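Local coordinates for protein isatin hydrolase (Ralstonia solanacearum, PDB 5NMP) that probably hydrolyses the cyclic amide of isatin, as a manganese-binding enzyme of the cyclase family, at residues A[170-182]-A[201-215]. Sequence-based numbering, arbitrary orientation.
Sequences DGAHTPGPTQEAV and TDAGQSYAWPLAYPC
Gln205 reaches across to residues 170-173 and joins them with both amide hydrogens. From CB, CG lies anti to the carbonyl carbon (chi1 -69°) and makes an off-centre CH-pi contact with the His173 ring; the bend at chi2 (-64°) then carries the amide over the ring. CD lies 3.6 Å from His173 CE1, and the amide stacks on one imidazole face, the planes only 6° apart. OE1 lies 3.4 Å from Asp170 OD2, but both are acceptors. NE2 donates almost straight bonds, in its own amide plane, to Asp170 O (3.0 Å) and Ala172 O (3.0 Å). A glutamine suits the place, its flat NH2 serving two acceptors while its face covers a ring. Asp170 OD1, accepting from His173 NE2 at 2.9 Å, and Asp124 at ND1 keep that ring from turning. Gly204, without a side chain, brings CA 3.2 Å from Ala172 O. Farther along, the Trp209 edge meets Pro177 O, which a water links to Asp202 OD1. Loop 201-213 thus packs along the strand-loop segment 170-178; at one end helices 179-187 and 214-221 begin side by side, Val182 CG2 against Cys215 CB (4.1 Å), while the Thr201 side chain comes within about 4 Å of that of Asp82, a manganese ligand with His76 and His80 in this cyclase fold.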
ATOM      1  N   ASP A 170       9.243 -11.898 -32.346  1.00 67.52           N
ATOM      2  CA  ASP A 170       9.730 -10.526 -32.413  1.00 66.90           C
ATOM      3  C   ASP A 170       9.267  -9.707 -31.208  1.00 65.33           C
ATOM      4  O   ASP A 170       9.011  -8.508 -31.322  1.00 65.09           O
ATOM      5  CB  ASP A 170       9.278  -9.857 -33.715  1.00 69.86           C
ATOM      6  CG  ASP A 170       7.765  -9.813 -33.861  1.00 72.42           C
ATOM      7  OD1 ASP A 170       7.073 -10.658 -33.249  1.00 67.25           O
ATOM      8  OD2 ASP A 170       7.269  -8.932 -34.596  1.00 75.43           O
ATOM      9  N   GLY A 171       9.167 -10.360 -30.056  1.00 62.39           N
ATOM     10  CA  GLY A 171       8.829  -9.674 -28.824  1.00 62.20           C
ATOM     11  C   GLY A 171       7.366  -9.758 -28.436  1.00 61.05           C
ATOM     12  O   GLY A 171       6.603 -10.543 -28.997  1.00 60.74           O
ATOM     13  N   ALA A 172       6.980  -8.936 -27.464  1.00 60.28           N
ATOM     14  CA  ALA A 172       5.621  -8.942 -26.936  1.00 53.20           C
ATOM     15  C   ALA A 172       4.684  -8.090 -27.783  1.00 55.03           C
ATOM     16  O   ALA A 172       5.056  -7.010 -28.242  1.00 57.14           O
ATOM     17  CB  ALA A 172       5.614  -8.452 -25.495  1.00 43.60           C
ATOM     18  N   HIS A 173       3.465  -8.580 -27.979  1.00 49.96           N
ATOM     19  CA  HIS A 173       2.462  -7.847 -28.740  1.00 51.71           C
ATOM     20  C   HIS A 173       1.321  -7.380 -27.842  1.00 51.09           C
ATOM     21  O   HIS A 173       0.325  -8.076 -27.664  1.00 53.94           O
ATOM     22  CB  HIS A 173       1.933  -8.709 -29.886  1.00 49.31           C
ATOM     23  CG  HIS A 173       2.927  -8.916 -30.986  1.00 59.59           C
ATOM     24  ND1 HIS A 173       2.930  -8.162 -32.140  1.00 54.40           N
ATOM     25  CD2 HIS A 173       3.966  -9.777 -31.098  1.00 61.84           C
ATOM     26  CE1 HIS A 173       3.920  -8.556 -32.920  1.00 57.06           C
ATOM     27  NE2 HIS A 173       4.564  -9.536 -32.311  1.00 56.36           N
ATOM     28  N   THR A 174       1.486  -6.189 -27.276  1.00 49.00           N
ATOM     29  CA  THR A 174       0.508  -5.612 -26.362  1.00 46.37           C
ATOM     30  C   THR A 174       0.213  -4.162 -26.757  1.00 47.67           C
ATOM     31  O   THR A 174       1.055  -3.502 -27.368  1.00 43.41           O
ATOM     32  CB  THR A 174       1.007  -5.672 -24.903  1.00 47.36           C
ATOM     33  OG1 THR A 174       2.269  -5.004 -24.799  1.00 48.66           O
ATOM     34  CG2 THR A 174       1.179  -7.115 -24.453  1.00 40.91           C
ATOM     35  N   PRO A 175      -0.991  -3.664 -26.427  1.00 46.28           N
ATOM     36  CA  PRO A 175      -1.355  -2.296 -26.812  1.00 47.63           C
ATOM     37  C   PRO A 175      -0.614  -1.233 -26.001  1.00 51.04           C
ATOM     38  O   PRO A 175      -0.016  -1.553 -24.975  1.00 53.28           O
ATOM     39  CB  PRO A 175      -2.861  -2.246 -26.540  1.00 48.61           C
ATOM     40  CG  PRO A 175      -3.084  -3.267 -25.488  1.00 45.10           C
ATOM     41  CD  PRO A 175      -2.110  -4.369 -25.776  1.00 48.17           C
ATOM     42  N   GLY A 176      -0.655   0.013 -26.463  1.00 52.24           N
ATOM     43  CA  GLY A 176       0.049   1.098 -25.800  1.00 52.76           C
ATOM     44  C   GLY A 176      -0.066   2.420 -26.539  1.00 55.09           C
ATOM     45  O   GLY A 176      -0.623   2.474 -27.635  1.00 56.97           O
ATOM     46  N   PRO A 177       0.461   3.500 -25.943  1.00 51.53           N
ATOM     47  CA  PRO A 177       0.367   4.837 -26.538  1.00 49.01           C
ATOM     48  C   PRO A 177       1.467   5.121 -27.555  1.00 50.98           C
ATOM     49  O   PRO A 177       2.567   4.580 -27.447  1.00 54.16           O
ATOM     50  CB  PRO A 177       0.509   5.758 -25.327  1.00 47.18           C
ATOM     51  CG  PRO A 177       1.413   4.999 -24.404  1.00 44.07           C
ATOM     52  CD  PRO A 177       1.087   3.534 -24.606  1.00 50.84           C
ATOM     53  N   THR A 178       1.165   5.963 -28.536  1.00 49.63           N
ATOM     54  CA  THR A 178       2.185   6.453 -29.453  1.00 54.81           C
ATOM     55  C   THR A 178       3.050   7.477 -28.737  1.00 57.53           C
ATOM     56  O   THR A 178       2.679   7.969 -27.670  1.00 58.59           O
ATOM     57  CB  THR A 178       1.574   7.102 -30.705  1.00 52.50           C
ATOM     58  OG1 THR A 178       0.992   8.365 -30.353  1.00 53.19           O
ATOM     59  CG2 THR A 178       0.515   6.199 -31.314  1.00 53.48           C
ATOM     60  N   GLN A 179       4.196   7.807 -29.322  1.00 55.66           N
ATOM     61  CA  GLN A 179       5.060   8.828 -28.746  1.00 53.98           C
ATOM     62  C   GLN A 179       4.334  10.166 -28.660  1.00 52.96           C
ATOM     63  O   GLN A 179       4.423  10.866 -27.652  1.00 53.67           O
ATOM     64  CB  GLN A 179       6.345   8.979 -29.559  1.00 54.31           C
ATOM     65  CG  GLN A 179       7.239  10.109 -29.074  1.00 55.18           C
ATOM     66  CD  GLN A 179       8.561  10.160 -29.804  1.00 59.18           C
ATOM     67  OE1 GLN A 179       9.135   9.127 -30.141  1.00 79.31           O
ATOM     68  NE2 GLN A 179       9.050  11.367 -30.059  1.00 61.31           N
ATOM     69  N   GLU A 180       3.604  10.510 -29.716  1.00 54.66           N
ATOM     70  CA  GLU A 180       2.876  11.771 -29.768  1.00 58.10           C
ATOM     71  C   GLU A 180       1.824  11.853 -28.666  1.00 55.89           C
ATOM     72  O   GLU A 180       1.616  12.915 -28.082  1.00 56.87           O
ATOM     73  CB  GLU A 180       2.221  11.958 -31.140  1.00 68.74           C
ATOM     74  CG  GLU A 180       3.204  12.152 -32.295  1.00 80.78           C
ATOM     75  CD  GLU A 180       3.855  10.852 -32.764  1.00 89.98           C
ATOM     76  OE1 GLU A 180       3.558   9.780 -32.189  1.00 86.52           O
ATOM     77  OE2 GLU A 180       4.665  10.904 -33.715  1.00 96.82           O
ATOM     78  N   ALA A 181       1.170  10.732 -28.380  1.00 52.27           N
ATOM     79  CA  ALA A 181       0.167  10.682 -27.320  1.00 49.22           C
ATOM     80  C   ALA A 181       0.805  10.918 -25.954  1.00 48.70           C
ATOM     81  O   ALA A 181       0.276  11.660 -25.128  1.00 50.48           O
ATOM     82  CB  ALA A 181      -0.564   9.354 -27.342  1.00 46.49           C
ATOM     83  N   VAL A 182       1.947  10.279 -25.724  1.00 48.23           N
ATOM     84  CA  VAL A 182       2.688  10.466 -24.485  1.00 43.90           C
ATOM     85  C   VAL A 182       3.121  11.926 -24.341  1.00 47.35           C
ATOM     86  O   VAL A 182       2.977  12.519 -23.271  1.00 47.15           O
ATOM     87  CB  VAL A 182       3.922   9.541 -24.422  1.00 50.22           C
ATOM     88  CG1 VAL A 182       4.746   9.824 -23.173  1.00 51.09           C
ATOM     89  CG2 VAL A 182       3.490   8.081 -24.452  1.00 43.29           C
ATOM     90  N   THR A 201       3.750  -0.457 -19.515  1.00 49.54           N
ATOM     91  CA  THR A 201       2.995   0.759 -19.826  1.00 51.47           C
ATOM     92  C   THR A 201       3.134   1.103 -21.298  1.00 49.75           C
ATOM     93  O   THR A 201       2.268   1.754 -21.877  1.00 52.78           O
ATOM     94  CB  THR A 201       3.447   1.975 -18.992  1.00 49.87           C
ATOM     95  OG1 THR A 201       4.851   2.191 -19.181  1.00 52.35           O
ATOM     96  CG2 THR A 201       3.151   1.760 -17.517  1.00 46.82           C
ATOM     97  N   ASP A 202       4.235   0.663 -21.896  1.00 49.73           N
ATOM     98  CA  ASP A 202       4.474   0.877 -23.315  1.00 52.88           C
ATOM     99  C   ASP A 202       3.927  -0.263 -24.152  1.00 52.98           C
ATOM    100  O   ASP A 202       3.757  -1.378 -23.661  1.00 52.17           O
ATOM    101  CB  ASP A 202       5.966   1.038 -23.591  1.00 57.96           C
ATOM    102  CG  ASP A 202       6.460   2.430 -23.290  1.00 63.91           C
ATOM    103  OD1 ASP A 202       6.199   3.332 -24.113  1.00 66.49           O
ATOM    104  OD2 ASP A 202       7.110   2.622 -22.241  1.00 65.15           O
ATOM    105  N   ALA A 203       3.654   0.025 -25.421  1.00 52.76           N
ATOM    106  CA  ALA A 203       3.305  -1.016 -26.374  1.00 49.16           C
ATOM    107  C   ALA A 203       4.505  -1.933 -26.546  1.00 51.86           C
ATOM    108  O   ALA A 203       5.639  -1.467 -26.629  1.00 50.74           O
ATOM    109  CB  ALA A 203       2.885  -0.416 -27.701  1.00 49.44           C
ATOM    110  N   GLY A 204       4.250  -3.237 -26.583  1.00 45.20           N
ATOM    111  CA  GLY A 204       5.312  -4.224 -26.652  1.00 47.55           C
ATOM    112  C   GLY A 204       6.270  -4.016 -27.809  1.00 50.55           C
ATOM    113  O   GLY A 204       7.474  -4.223 -27.672  1.00 56.38           O
ATOM    114  N   GLN A 205       5.734  -3.584 -28.945  1.00 46.25           N
ATOM    115  CA  GLN A 205       6.528  -3.442 -30.158  1.00 48.54           C
ATOM    116  C   GLN A 205       7.257  -2.103 -30.238  1.00 49.50           C
ATOM    117  O   GLN A 205       7.966  -1.836 -31.208  1.00 53.78           O
ATOM    118  CB  GLN A 205       5.640  -3.625 -31.389  1.00 44.92           C
ATOM    119  CG  GLN A 205       5.142  -5.045 -31.570  1.00 47.83           C
ATOM    120  CD  GLN A 205       6.270  -6.025 -31.819  1.00 54.64           C
ATOM    121  OE1 GLN A 205       6.861  -6.049 -32.900  1.00 61.74           O
ATOM    122  NE2 GLN A 205       6.580  -6.836 -30.816  1.00 57.14           N
ATOM    123  N   SER A 206       7.098  -1.270 -29.215  1.00 45.92           N
ATOM    124  CA  SER A 206       7.704   0.058 -29.221  1.00 45.78           C
ATOM    125  C   SER A 206       9.192   0.016 -28.886  1.00 49.19           C
ATOM    126  O   SER A 206       9.844   1.055 -28.794  1.00 52.47           O
ATOM    127  CB  SER A 206       6.984   0.978 -28.239  1.00 45.42           C
ATOM    128  OG  SER A 206       7.229   0.580 -26.903  1.00 50.39           O
ATOM    129  N   TYR A 207       9.728  -1.185 -28.704  1.00 51.32           N
ATOM    130  CA  TYR A 207      11.154  -1.353 -28.463  1.00 53.81           C
ATOM    131  C   TYR A 207      11.944  -1.010 -29.721  1.00 57.04           C
ATOM    132  O   TYR A 207      13.150  -0.767 -29.664  1.00 58.00           O
ATOM    133  CB  TYR A 207      11.463  -2.788 -28.027  1.00 54.67           C
ATOM    134  CG  TYR A 207      11.367  -3.785 -29.158  1.00 58.87           C
ATOM    135  CD1 TYR A 207      12.502  -4.199 -29.847  1.00 57.56           C
ATOM    136  CD2 TYR A 207      10.139  -4.300 -29.552  1.00 61.05           C
ATOM    137  CE1 TYR A 207      12.415  -5.103 -30.891  1.00 61.93           C
ATOM    138  CE2 TYR A 207      10.041  -5.204 -30.594  1.00 61.44           C
ATOM    139  CZ  TYR A 207      11.180  -5.603 -31.260  1.00 61.79           C
ATOM    140  OH  TYR A 207      11.080  -6.502 -32.297  1.00 62.55           O
ATOM    141  N   ALA A 208      11.251  -1.000 -30.857  1.00 56.11           N
ATOM    142  CA  ALA A 208      11.893  -0.822 -32.152  1.00 54.05           C
ATOM    143  C   ALA A 208      11.594   0.542 -32.774  1.00 52.89           C
ATOM    144  O   ALA A 208      12.080   0.853 -33.859  1.00 54.31           O
ATOM    145  CB  ALA A 208      11.468  -1.932 -33.096  1.00 48.57           C
ATOM    146  N   TRP A 209      10.790   1.352 -32.091  1.00 50.07           N
ATOM    147  CA  TRP A 209      10.497   2.705 -32.555  1.00 50.25           C
ATOM    148  C   TRP A 209      11.755   3.566 -32.437  1.00 55.33           C
ATOM    149  O   TRP A 209      12.658   3.219 -31.677  1.00 56.66           O
ATOM    150  CB  TRP A 209       9.347   3.316 -31.752  1.00 47.34           C
ATOM    151  CG  TRP A 209       8.054   2.579 -31.864  1.00 45.22           C
ATOM    152  CD1 TRP A 209       7.792   1.492 -32.645  1.00 42.39           C
ATOM    153  CD2 TRP A 209       6.838   2.874 -31.166  1.00 44.13           C
ATOM    154  NE1 TRP A 209       6.489   1.090 -32.476  1.00 44.59           N
ATOM    155  CE2 TRP A 209       5.881   1.923 -31.574  1.00 45.95           C
ATOM    156  CE3 TRP A 209       6.467   3.849 -30.233  1.00 43.13           C
ATOM    157  CZ2 TRP A 209       4.575   1.917 -31.079  1.00 47.77           C
ATOM    158  CZ3 TRP A 209       5.170   3.844 -29.745  1.00 48.22           C
ATOM    159  CH2 TRP A 209       4.239   2.883 -30.169  1.00 49.20           C
ATOM    160  N   PRO A 210      11.829   4.678 -33.198  1.00 60.28           N
ATOM    161  CA  PRO A 210      12.993   5.574 -33.140  1.00 64.64           C
ATOM    162  C   PRO A 210      13.337   5.992 -31.713  1.00 67.33           C
ATOM    163  O   PRO A 210      14.511   6.024 -31.342  1.00 67.19           O
ATOM    164  CB  PRO A 210      12.555   6.784 -33.980  1.00 61.07           C
ATOM    165  CG  PRO A 210      11.076   6.611 -34.201  1.00 58.07           C
ATOM    166  CD  PRO A 210      10.849   5.143 -34.193  1.00 58.41           C
ATOM    167  N   LEU A 211      12.317   6.300 -30.922  1.00 67.93           N
ATOM    168  CA  LEU A 211      12.508   6.505 -29.494  1.00 66.34           C
ATOM    169  C   LEU A 211      11.856   5.345 -28.754  1.00 61.08           C
ATOM    170  O   LEU A 211      10.642   5.326 -28.560  1.00 63.58           O
ATOM    171  CB  LEU A 211      11.927   7.848 -29.050  1.00 70.02           C
ATOM    172  CG  LEU A 211      12.347   8.348 -27.666  1.00 71.90           C
ATOM    173  CD1 LEU A 211      12.633   9.838 -27.703  1.00 75.78           C
ATOM    174  CD2 LEU A 211      11.278   8.041 -26.638  1.00 71.56           C
ATOM    175  N   ALA A 212      12.672   4.371 -28.360  1.00 53.80           N
ATOM    176  CA  ALA A 212      12.187   3.129 -27.764  1.00 53.29           C
ATOM    177  C   ALA A 212      11.488   3.348 -26.426  1.00 60.80           C
ATOM    178  O   ALA A 212      11.980   4.094 -25.577  1.00 65.74           O
ATOM    179  CB  ALA A 212      13.336   2.151 -27.595  1.00 45.64           C
ATOM    180  N   TYR A 213      10.348   2.678 -26.250  1.00 59.78           N
ATOM    181  CA  TYR A 213       9.547   2.771 -25.029  1.00 54.39           C
ATOM    182  C   TYR A 213       9.286   4.216 -24.622  1.00 54.95           C
ATOM    183  O   TYR A 213       9.753   4.658 -23.574  1.00 54.61           O
ATOM    184  CB  TYR A 213      10.236   2.029 -23.884  1.00 55.43           C
ATOM    185  CG  TYR A 213      10.261   0.530 -24.054  1.00 62.58           C
ATOM    186  CD1 TYR A 213       9.206  -0.137 -24.661  1.00 63.53           C
ATOM    187  CD2 TYR A 213      11.341  -0.220 -23.610  1.00 70.13           C
ATOM    188  CE1 TYR A 213       9.223  -1.509 -24.818  1.00 66.25           C
ATOM    189  CE2 TYR A 213      11.367  -1.595 -23.763  1.00 73.23           C
ATOM    190  CZ  TYR A 213      10.306  -2.232 -24.367  1.00 72.50           C
ATOM    191  OH  TYR A 213      10.327  -3.601 -24.521  1.00 75.17           O
ATOM    192  N   PRO A 214       8.532   4.955 -25.451  1.00 53.23           N
ATOM    193  CA  PRO A 214       8.337   6.393 -25.229  1.00 49.14           C
ATOM    194  C   PRO A 214       7.667   6.726 -23.896  1.00 49.86           C
ATOM    195  O   PRO A 214       7.970   7.766 -23.313  1.00 55.06           O
ATOM    196  CB  PRO A 214       7.443   6.811 -26.401  1.00 45.88           C
ATOM    197  CG  PRO A 214       6.777   5.552 -26.846  1.00 48.03           C
ATOM    198  CD  PRO A 214       7.783   4.470 -26.623  1.00 48.15           C
ATOM    199  N   CYS A 215       6.776   5.862 -23.419  1.00 46.52           N
ATOM    200  CA  CYS A 215       6.055   6.146 -22.182  1.00 46.65           C
ATOM    201  C   CYS A 215       7.007   6.110 -20.994  1.00 48.69           C
ATOM    202  O   CYS A 215       7.040   7.043 -20.202  1.00 54.17           O
ATOM    203  CB  CYS A 215       4.901   5.162 -21.977  1.00 41.31           C
ATOM    204  SG  CYS A 215       3.741   5.639 -20.674  1.00 54.05           S
TER
HETATM  205  O   HOH W   1       2.720  -3.576 -29.465  1.00 44.04           O
HETATM  206  O   HOH W   2       1.486  -3.051 -23.064  1.00 65.29           O
HETATM  207  O   HOH W   3      -0.229   0.172 -22.549  1.00 46.89           O
HETATM  208  O   HOH W   4       4.171   2.654 -26.073  1.00 51.87           O